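Local coordinates for mandelate racemase/muconate lactonizing enzyme family protein (Azoarcus sp., PDB 2QDE), which adopts the two-domain fold of the enolase superfamily, in which a barrel domain carries a metal site, occupied by a barium ion in this model, at residues Leu139-Gly144 with Val164-Gly169; Ala148-Ala153 with Ala180-Ala185; Asp191-Ile196 with Asn216-Glu221; Thr208-Glu213 with Arg236-Thr241. All coordinates share one frame; numbering follows the deposited sequence.

Interaction 1: residues Leu139-Gly144 with Val164-Gly169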
# COMPACT_ATOMS: atom_id res chain seq x y z
N LEU A 139 24.97 -5.42 30.75
CA LEU A 139 26.02 -4.40 30.72
C LEU A 139 26.82 -4.34 29.43
O LEU A 139 27.07 -5.37 28.80
CB LEU A 139 26.98 -4.63 31.89
CG LEU A 139 27.43 -3.43 32.70
CD1 LEU A 139 26.24 -2.84 33.45
CD2 LEU A 139 28.52 -3.86 33.68
N VAL A 140 27.23 -3.13 29.05
CA VAL A 140 28.04 -2.91 27.85
C VAL A 140 29.51 -3.03 28.26
O VAL A 140 29.90 -2.50 29.29
CB VAL A 140 27.84 -1.48 27.28
CG1 VAL A 140 28.59 -1.35 25.95
CG2 VAL A 140 26.37 -1.20 27.09
N LEU A 141 30.32 -3.70 27.45
CA LEU A 141 31.73 -3.86 27.80
C LEU A 141 32.64 -2.80 27.17
O LEU A 141 32.30 -2.19 26.15
CB LEU A 141 32.22 -5.26 27.38
CG LEU A 141 31.40 -6.45 27.87
CD1 LEU A 141 32.09 -7.74 27.45
CD2 LEU A 141 31.23 -6.41 29.38
N GLY A 142 33.80 -2.58 27.79
CA GLY A 142 34.73 -1.60 27.28
C GLY A 142 35.59 -2.14 26.15
O GLY A 142 35.78 -3.35 26.04
N ALA A 143 36.11 -1.25 25.32
CA ALA A 143 36.95 -1.65 24.20
C ALA A 143 38.27 -2.23 24.69
O ALA A 143 38.71 -1.97 25.81
CB ALA A 143 37.21 -0.46 23.28
N GLY A 144 38.91 -3.02 23.82
CA GLY A 144 40.18 -3.64 24.15
C GLY A 144 40.38 -4.83 23.23
O GLY A 144 39.49 -5.14 22.44
N VAL A 164 25.11 -9.35 27.84
CA VAL A 164 26.37 -8.69 27.55
C VAL A 164 26.28 -8.00 26.20
O VAL A 164 26.01 -8.64 25.19
CB VAL A 164 27.52 -9.72 27.53
CG1 VAL A 164 28.79 -9.08 27.03
CG2 VAL A 164 27.73 -10.29 28.94
N LYS A 165 26.52 -6.69 26.19
CA LYS A 165 26.45 -5.90 24.97
C LYS A 165 27.84 -5.40 24.55
O LYS A 165 28.60 -4.93 25.40
CB LYS A 165 25.51 -4.71 25.19
CG LYS A 165 25.53 -3.66 24.10
CD LYS A 165 24.51 -2.57 24.40
CE LYS A 165 24.76 -1.33 23.58
NZ LYS A 165 23.72 -0.31 23.82
N LEU A 166 28.17 -5.52 23.26
CA LEU A 166 29.46 -5.08 22.74
C LEU A 166 29.29 -3.92 21.76
O LEU A 166 28.26 -3.80 21.10
CB LEU A 166 30.18 -6.24 22.01
CG LEU A 166 30.21 -7.60 22.71
CD1 LEU A 166 30.74 -8.66 21.77
CD2 LEU A 166 31.06 -7.53 23.98
N LYS A 167 30.30 -3.06 21.67
CA LYS A 167 30.25 -1.96 20.71
C LYS A 167 31.08 -2.36 19.50
O LYS A 167 32.25 -2.72 19.65
CB LYS A 167 30.79 -0.68 21.34
CG LYS A 167 29.95 -0.20 22.50
CD LYS A 167 30.32 1.19 22.99
CE LYS A 167 29.35 1.63 24.08
NZ LYS A 167 29.78 2.92 24.71
N ALA A 168 30.50 -2.28 18.31
CA ALA A 168 31.19 -2.70 17.10
C ALA A 168 31.69 -1.54 16.25
O ALA A 168 30.96 -1.07 15.36
CB ALA A 168 30.24 -3.57 16.29
N GLY A 169 32.93 -1.11 16.53
CA GLY A 169 33.51 -0.01 15.79
C GLY A 169 34.01 -0.36 14.39
O GLY A 169 33.84 0.43 13.45
O HOH W 1 32.27 -3.03 23.71
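The flat groups joining Leu-139 to Lys-165 and Lys-165 to Leu-141 are peptide units, since neither segment brings a ring, amide, carboxylate or guanidinium group. The Leu-139 carbonyl takes the amide of Lys-165 (N to O 3.0 Å) from a direction tilted 34° out of the carbonyl plane. The Lys-165 carbonyl is met almost head-on by Leu-141, N to O 2.9 Å, and the CA of Val-140 lies against the same oxygen as a C-H···O contact. This pattern pairs Leu-139 with Val-164 and Val-140 with Lys-165 in parallel. Strands 135-140 and 164-167 are the outer members of a right-handed beta-alpha-beta unit of the barrel, with helix 146-159 as the connection. Past the Leu-141 amide the direct bonds end, and a water links the chains, giving a hydrogen to Leu-141 O and taking one from Lys-167 N at 2.8 Å.

On the face bearing Val-140, the extended Lys-165 runs alongside the valine, its CD 3.5 Å from Val-140 CG2. The other branch, CG1, turns anti to the backbone N (chi1 -174°) and meets Lys-167 CE at 3.6 Å, that chain passing it at about a right angle. Beyond Val-140, Lys-165 NZ reaches Asp-195 OD2 and forms a salt bridge with Glu-221, ending beside the barium site. On the opposite face Leu-141 CD1 touches two branches at once, Val-164 CG1 at 3.6 Å and Leu-166 CD2 at the same distance. CG lies anti to the carbonyl carbon (chi1 -52°), which sets the branch against this pair; Val-149 and Ala-153 of helix 146-159 also touch the leucine.

Interaction 2: residues Ala148-Ala153 with Ala180-Ala185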
# COMPACT_ATOMS: atom_id res chain seq x y z
N ALA A 148 40.80 -9.52 26.04
CA ALA A 148 40.51 -8.74 27.24
C ALA A 148 39.00 -8.54 27.39
O ALA A 148 38.45 -8.70 28.49
CB ALA A 148 41.21 -7.40 27.18
N VAL A 149 38.35 -8.20 26.29
CA VAL A 149 36.91 -7.97 26.31
C VAL A 149 36.19 -9.22 26.81
O VAL A 149 35.20 -9.13 27.54
CB VAL A 149 36.39 -7.60 24.90
CG1 VAL A 149 34.88 -7.39 24.93
CG2 VAL A 149 37.09 -6.34 24.39
N ALA A 150 36.70 -10.38 26.43
CA ALA A 150 36.10 -11.64 26.84
C ALA A 150 36.28 -11.88 28.33
O ALA A 150 35.42 -12.49 28.98
CB ALA A 150 36.71 -12.78 26.05
N GLU A 151 37.40 -11.42 28.89
CA GLU A 151 37.64 -11.59 30.32
C GLU A 151 36.68 -10.71 31.12
O GLU A 151 36.21 -11.11 32.20
CB GLU A 151 39.09 -11.24 30.68
CG GLU A 151 40.12 -11.97 29.83
CD GLU A 151 41.54 -11.83 30.36
OE1 GLU A 151 41.97 -10.68 30.65
OE2 GLU A 151 42.25 -12.87 30.48
N GLU A 152 36.39 -9.52 30.62
CA GLU A 152 35.45 -8.64 31.31
C GLU A 152 34.05 -9.23 31.20
O GLU A 152 33.22 -9.07 32.09
CB GLU A 152 35.47 -7.22 30.71
CG GLU A 152 34.45 -6.28 31.35
CD GLU A 152 34.58 -4.84 30.89
OE1 GLU A 152 35.26 -4.58 29.87
OE2 GLU A 152 33.98 -3.95 31.56
N ALA A 153 33.79 -9.92 30.09
CA ALA A 153 32.49 -10.55 29.87
C ALA A 153 32.23 -11.59 30.95
O ALA A 153 31.15 -11.62 31.55
CB ALA A 153 32.46 -11.20 28.49
N ALA A 180 33.73 -13.33 17.95
CA ALA A 180 34.18 -14.71 17.93
C ALA A 180 34.73 -15.11 19.29
O ALA A 180 34.31 -16.12 19.87
CB ALA A 180 35.25 -14.90 16.85
N GLU A 181 35.67 -14.32 19.80
CA GLU A 181 36.30 -14.58 21.09
C GLU A 181 35.31 -14.53 22.26
O GLU A 181 35.24 -15.47 23.07
CB GLU A 181 37.44 -13.58 21.33
CG GLU A 181 37.90 -13.49 22.79
CD GLU A 181 38.62 -14.75 23.27
OE1 GLU A 181 38.60 -15.78 22.56
OE2 GLU A 181 39.21 -14.69 24.38
N VAL A 182 34.56 -13.44 22.37
CA VAL A 182 33.60 -13.31 23.46
C VAL A 182 32.61 -14.48 23.49
O VAL A 182 32.33 -15.04 24.56
CB VAL A 182 32.83 -11.98 23.37
CG1 VAL A 182 31.84 -11.87 24.53
CG2 VAL A 182 33.80 -10.81 23.39
N ARG A 183 32.08 -14.85 22.33
CA ARG A 183 31.13 -15.96 22.23
C ARG A 183 31.71 -17.28 22.74
O ARG A 183 31.03 -18.03 23.45
CB ARG A 183 30.68 -16.16 20.78
CG ARG A 183 29.76 -17.37 20.55
CD ARG A 183 28.30 -16.97 20.49
NE ARG A 183 27.67 -16.95 21.80
CZ ARG A 183 26.50 -16.37 22.07
NH1 ARG A 183 25.81 -15.74 21.13
NH2 ARG A 183 26.03 -16.42 23.31
N ARG A 184 32.95 -17.56 22.36
CA ARG A 184 33.61 -18.80 22.77
C ARG A 184 33.75 -18.87 24.28
O ARG A 184 33.61 -19.93 24.89
CB ARG A 184 35.01 -18.90 22.15
CG ARG A 184 35.77 -20.17 22.54
CD ARG A 184 37.28 -20.02 22.38
NE ARG A 184 37.80 -18.92 23.19
CZ ARG A 184 37.85 -18.92 24.53
NH1 ARG A 184 37.42 -19.97 25.22
NH2 ARG A 184 38.33 -17.86 25.17
N ALA A 185 34.01 -17.72 24.89
CA ALA A 185 34.18 -17.62 26.33
C ALA A 185 32.89 -17.79 27.12
O ALA A 185 32.81 -18.61 28.03
CB ALA A 185 34.84 -16.29 26.68
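Glu-181 leans across the helix interface onto Ala-150. From CB, the first torsion swings CG anti to the backbone N (chi1 163°), which lays CG against the methyl of Ala-150, 3.5 Å from its CB. The chain then bends at chi2 (70°), which keeps Glu-181 OE2 3.6 Å from Ala-150 CB. The other oxygen, OE1, turns to its own helix and forms a salt bridge with Arg-184, whose NE lies 3.3 Å away in a weak hydrogen bond. Arg-184 NH2 adds weak bonds to both oxygens, so Arg-184 of the same helix holds the carboxylate while its stem packs on the alanine.

Beside Glu-181 the contact is wholly apolar. Ala-150 CB also meets Ala-185 CB at 4.0 Å. Val-182 spreads its two branches, CG2 touching Val-149 CG1 at 3.9 Å and CG1 touching Ala-153 CB at 4.1 Å. Small residues let the helices come close: the segment axes approach to 8.5 Å and cross at -34°, running roughly parallel. Val-149 and Val-182 both reach Leu-166 of strand 164-167, which ties the pair to the sheet inside the helix layer. Two consecutive helices, 146-159 and 172-186, side by side outside the parallel strands, are what one expects of the outer layer of a beta/alpha barrel.

Interaction 3: residues Asp191-Ile196 with Asn216-Glu221. With BA (barium ion), chain I.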
# COMPACT_ATOMS: atom_id res chain seq x y z
N ASP A 191 23.05 -14.39 26.63
CA ASP A 191 22.42 -13.36 25.80
C ASP A 191 23.52 -12.37 25.40
O ASP A 191 23.96 -11.56 26.22
CB ASP A 191 21.32 -12.64 26.60
CG ASP A 191 20.63 -11.52 25.81
OD1 ASP A 191 21.12 -11.13 24.73
OD2 ASP A 191 19.59 -11.01 26.29
N LEU A 192 23.97 -12.44 24.15
CA LEU A 192 25.03 -11.57 23.66
C LEU A 192 24.59 -10.82 22.40
O LEU A 192 24.04 -11.42 21.48
CB LEU A 192 26.26 -12.41 23.35
CG LEU A 192 27.46 -11.71 22.70
CD1 LEU A 192 28.09 -10.75 23.71
CD2 LEU A 192 28.48 -12.76 22.24
N PHE A 193 24.83 -9.51 22.36
CA PHE A 193 24.48 -8.73 21.17
C PHE A 193 25.43 -7.56 20.97
O PHE A 193 26.25 -7.27 21.83
CB PHE A 193 23.01 -8.28 21.19
CG PHE A 193 22.66 -7.32 22.30
CD1 PHE A 193 22.63 -5.94 22.06
CD2 PHE A 193 22.27 -7.79 23.56
CE1 PHE A 193 22.22 -5.05 23.07
CE2 PHE A 193 21.85 -6.91 24.57
CZ PHE A 193 21.82 -5.53 24.32
N ILE A 194 25.32 -6.90 19.82
CA ILE A 194 26.21 -5.78 19.51
C ILE A 194 25.45 -4.50 19.14
O ILE A 194 24.31 -4.54 18.68
CB ILE A 194 27.16 -6.13 18.36
CG1 ILE A 194 26.36 -6.50 17.11
CG2 ILE A 194 28.07 -7.27 18.77
CD1 ILE A 194 27.21 -6.75 15.88
N ASP A 195 26.12 -3.36 19.35
CA ASP A 195 25.55 -2.04 19.07
C ASP A 195 26.43 -1.35 18.02
O ASP A 195 27.63 -1.22 18.21
CB ASP A 195 25.54 -1.23 20.36
CG ASP A 195 24.76 0.06 20.25
OD1 ASP A 195 24.41 0.46 19.12
OD2 ASP A 195 24.52 0.69 21.30
N ILE A 196 25.82 -0.92 16.92
CA ILE A 196 26.54 -0.28 15.83
C ILE A 196 26.44 1.25 15.84
O ILE A 196 27.21 1.94 15.18
CB ILE A 196 26.02 -0.77 14.46
CG1 ILE A 196 25.74 -2.28 14.52
CG2 ILE A 196 27.04 -0.49 13.37
CD1 ILE A 196 26.96 -3.12 14.87
N ASN A 216 25.28 -16.47 16.53
CA ASN A 216 23.96 -16.38 17.15
C ASN A 216 23.71 -15.22 18.10
O ASN A 216 23.24 -15.41 19.21
CB ASN A 216 23.63 -17.68 17.88
CG ASN A 216 23.57 -18.86 16.94
OD1 ASN A 216 24.55 -19.20 16.29
ND2 ASN A 216 22.40 -19.50 16.87
N LEU A 217 24.01 -14.00 17.65
CA LEU A 217 23.78 -12.83 18.48
C LEU A 217 22.26 -12.68 18.68
O LEU A 217 21.48 -12.94 17.76
CB LEU A 217 24.34 -11.59 17.79
CG LEU A 217 25.85 -11.64 17.49
CD1 LEU A 217 26.24 -10.49 16.56
CD2 LEU A 217 26.63 -11.57 18.79
N SER A 218 21.84 -12.29 19.88
CA SER A 218 20.42 -12.12 20.14
C SER A 218 19.82 -11.00 19.31
O SER A 218 18.62 -11.00 19.03
CB SER A 218 20.16 -11.86 21.63
OG SER A 218 20.68 -10.60 22.03
N LYS A 219 20.65 -10.05 18.89
CA LYS A 219 20.18 -8.92 18.09
C LYS A 219 21.31 -7.99 17.65
O LYS A 219 22.43 -8.10 18.15
CB LYS A 219 19.15 -8.11 18.90
CG LYS A 219 19.61 -7.81 20.34
CD LYS A 219 18.53 -7.08 21.12
CE LYS A 219 18.77 -7.15 22.62
NZ LYS A 219 18.61 -8.53 23.14
N ILE A 220 20.99 -7.11 16.71
CA ILE A 220 21.94 -6.10 16.22
C ILE A 220 21.29 -4.75 16.52
O ILE A 220 20.23 -4.44 15.99
CB ILE A 220 22.16 -6.19 14.69
CG1 ILE A 220 22.61 -7.59 14.28
CG2 ILE A 220 23.21 -5.16 14.28
CD1 ILE A 220 23.88 -8.04 14.94
N GLU A 221 21.93 -3.95 17.37
CA GLU A 221 21.38 -2.64 17.71
C GLU A 221 21.76 -1.53 16.73
O GLU A 221 22.94 -1.25 16.52
CB GLU A 221 21.82 -2.25 19.12
CG GLU A 221 21.18 -0.96 19.64
CD GLU A 221 21.67 -0.57 21.03
OE1 GLU A 221 22.04 -1.49 21.80
OE2 GLU A 221 21.66 0.64 21.35
BA BA I . 23.09 2.90 20.54
O HOH W 2 18.62 -8.26 26.05
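Ile-194, Ile-220 and Leu-217 form the apolar centre. Ile-194 and Ile-220 lie side by side pointing the same way, with CG1 of Ile-194 3.6 Å from CD1 of Ile-220. Ile-194 CG1 sits between the backbone N and the carbonyl carbon (chi1 59°), which sends CD1 toward Leu-217, 3.9 Å from its CD1. Outward along this face, Leu-192 packs on Leu-217 and Ile-196 on Ile-220, and helices 172-186 and 202-212 close over the cluster.

The strands pair in parallel, Ile-194 with Ile-220 and Asp-195 with Glu-221, bonded from Glu-221 N to Ile-194 O and from Ile-196 N to Glu-221 O; Ser-218 N, in the loop before strand 220-221, bonds Leu-192 O. Helix 202-212 connects them as a beta-alpha-beta crossover of the enolase-type barrel. On the other face, Lys-219 lays its CE over the ring of Phe-193, 3.6 Å from the centroid and 11° off the normal, while its NZ makes an off-centre cation-pi contact. Glu-221 OE1 lies at the edge of that ring, in its plane.

Polar groups finish the contact at both ends. Ser-218 OG donates to Asp-191 OD1 at 2.8 Å and accepts from Lys-219 NZ; a water joins that NZ to Asp-191 OD2. At the other end the carboxylates of Asp-195 and Glu-221 stack, planes 28° apart, and both bind the barium ion. Asp-195 OD2 is 2.7 Å from the metal, and Glu-221 OE2 2.8 Å. Asn-197 and Asp-246 complete the protein side of the site; Lys-165 is the strongest polar partner of both carboxylates.

Interaction 4: residues Thr208-Glu213 with Arg236-Thr241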
# COMPACT_ATOMS: atom_id res chain seq x y z
N THR A 208 28.27 -7.73 7.09
CA THR A 208 28.73 -7.98 8.44
C THR A 208 27.76 -8.82 9.24
O THR A 208 28.16 -9.78 9.90
CB THR A 208 29.00 -6.67 9.18
OG1 THR A 208 29.91 -5.88 8.42
CG2 THR A 208 29.61 -6.94 10.55
N ILE A 209 26.47 -8.48 9.18
CA ILE A 209 25.48 -9.25 9.93
C ILE A 209 25.49 -10.70 9.48
O ILE A 209 25.43 -11.61 10.30
CB ILE A 209 24.07 -8.65 9.76
CG1 ILE A 209 24.05 -7.23 10.35
CG2 ILE A 209 23.04 -9.52 10.46
CD1 ILE A 209 22.76 -6.49 10.16
N ARG A 210 25.57 -10.93 8.17
CA ARG A 210 25.61 -12.29 7.67
C ARG A 210 26.88 -12.99 8.13
O ARG A 210 26.88 -14.18 8.44
CB ARG A 210 25.50 -12.30 6.14
CG ARG A 210 24.09 -11.95 5.66
CD ARG A 210 23.93 -12.04 4.15
NE ARG A 210 22.52 -12.00 3.77
CZ ARG A 210 22.07 -12.04 2.52
NH1 ARG A 210 22.93 -12.12 1.51
NH2 ARG A 210 20.77 -12.00 2.29
N ALA A 211 27.97 -12.23 8.20
CA ALA A 211 29.25 -12.77 8.64
C ALA A 211 29.20 -13.13 10.12
O ALA A 211 29.98 -13.95 10.59
CB ALA A 211 30.36 -11.76 8.38
N LEU A 212 28.26 -12.54 10.85
CA LEU A 212 28.13 -12.79 12.28
C LEU A 212 27.04 -13.78 12.66
O LEU A 212 26.94 -14.17 13.82
CB LEU A 212 27.88 -11.47 13.02
CG LEU A 212 28.97 -10.39 12.93
CD1 LEU A 212 28.52 -9.15 13.70
CD2 LEU A 212 30.27 -10.94 13.51
N GLU A 213 26.22 -14.19 11.70
CA GLU A 213 25.13 -15.12 12.00
C GLU A 213 25.55 -16.41 12.68
O GLU A 213 24.80 -16.96 13.49
CB GLU A 213 24.32 -15.42 10.72
CG GLU A 213 23.63 -14.17 10.15
CD GLU A 213 22.74 -14.44 8.95
OE1 GLU A 213 23.13 -15.24 8.07
OE2 GLU A 213 21.64 -13.84 8.87
N ARG A 236 15.94 -6.18 7.53
CA ARG A 236 15.20 -7.23 8.22
C ARG A 236 14.72 -8.28 7.22
O ARG A 236 14.45 -9.42 7.59
CB ARG A 236 14.00 -6.64 8.97
CG ARG A 236 14.38 -5.70 10.10
CD ARG A 236 13.19 -5.33 10.99
NE ARG A 236 12.55 -6.51 11.55
CZ ARG A 236 11.48 -7.09 11.03
NH1 ARG A 236 10.91 -6.58 9.95
NH2 ARG A 236 11.01 -8.21 11.56
N GLY A 237 14.64 -7.90 5.95
CA GLY A 237 14.19 -8.82 4.92
C GLY A 237 15.33 -9.64 4.31
O GLY A 237 15.08 -10.53 3.50
N LYS A 238 16.56 -9.34 4.70
CA LYS A 238 17.71 -10.05 4.17
C LYS A 238 18.52 -10.80 5.24
O LYS A 238 19.40 -11.59 4.91
CB LYS A 238 18.66 -9.10 3.42
CG LYS A 238 18.03 -8.27 2.30
CD LYS A 238 17.25 -9.12 1.30
CE LYS A 238 18.11 -10.11 0.55
NZ LYS A 238 17.31 -10.80 -0.53
N VAL A 239 18.23 -10.53 6.52
CA VAL A 239 18.96 -11.20 7.59
C VAL A 239 18.02 -11.82 8.62
O VAL A 239 16.90 -11.36 8.82
CB VAL A 239 19.91 -10.23 8.34
CG1 VAL A 239 20.90 -9.62 7.37
CG2 VAL A 239 19.12 -9.16 9.07
N ALA A 240 18.51 -12.86 9.30
CA ALA A 240 17.71 -13.55 10.30
C ALA A 240 17.78 -12.87 11.66
O ALA A 240 16.79 -12.80 12.39
CB ALA A 240 18.18 -14.99 10.42
N THR A 241 18.97 -12.38 12.00
CA THR A 241 19.22 -11.73 13.28
C THR A 241 18.28 -10.56 13.55
O THR A 241 18.11 -9.68 12.72
CB THR A 241 20.67 -11.23 13.36
OG1 THR A 241 21.55 -12.26 12.90
CG2 THR A 241 21.03 -10.86 14.80
O HOH W 3 24.40 -11.53 13.03
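The last turns of helix 202-212 pass the irregular chain of 236-241, with their CA atoms nearest at Arg-210 and Val-239, 6.7 Å apart, and no direct backbone-to-backbone hydrogen bond joins them. Side chains do the bridging. Arg-210 stretches out from CG to NE and hooks the carbonyl of Lys-238 with the edge of its guanidinium. NH2 to O is 3.0 Å, the oxygen lying within 5° of the guanidinium plane and the donor on a lone pair in the carbonyl plane. NE adds a weak bond to the same oxygen at 3.3 Å; the two, together with NH1's bond to a second subunit, should restrain the guanidinium's rotation.

One turn on, Glu-213 reaches over with an extended chain, and its OE2 takes a weak but straight bond from Ala-240 N, at 3.3 Å with 175° at the hydrogen. Between these two links Ile-209 sends CG2 onto Val-239, 3.8 Å from CG1, the side chains meeting at about a right angle. A water makes a third link, donating to Ile-209 O and hydrogen-bonded to Thr-241 OG1, each at 2.9 Å.

The contact also lies at a subunit boundary: Arg-210 NH1 binds Ala-240 O of the second subunit, and Lys-238 NZ binds Val-239 O of that subunit. Within the chain, 236-241 is the loop that carries helix 229-236 into strand 243-245. It packs against the C-terminal part of helix 202-212, whose Ile-209 also touches Ile-243 of that strand.

All four contacts belong to the barrel part of the chain. Interactions 1 and 3, centres about 10 Å apart, lie in the same parallel sheet, where strand 164-167 of the first neighbours strand 192-195 of the third; a salt bridge from Lys-165 to Asp-195 ties them at the metal site. Interaction 2 sits outside in the helix layer, its centre about 10 Å from that of interaction 1, and the two cross along the chain. Both close before interactions 3 and 4 open. These also cross, centres about 11 Å apart, where Leu-212 packs on Ile-194 and Leu-217. Successive beta-alpha units thus follow one another round the barrel, with the metal at interaction 3 and a subunit boundary at interaction 4.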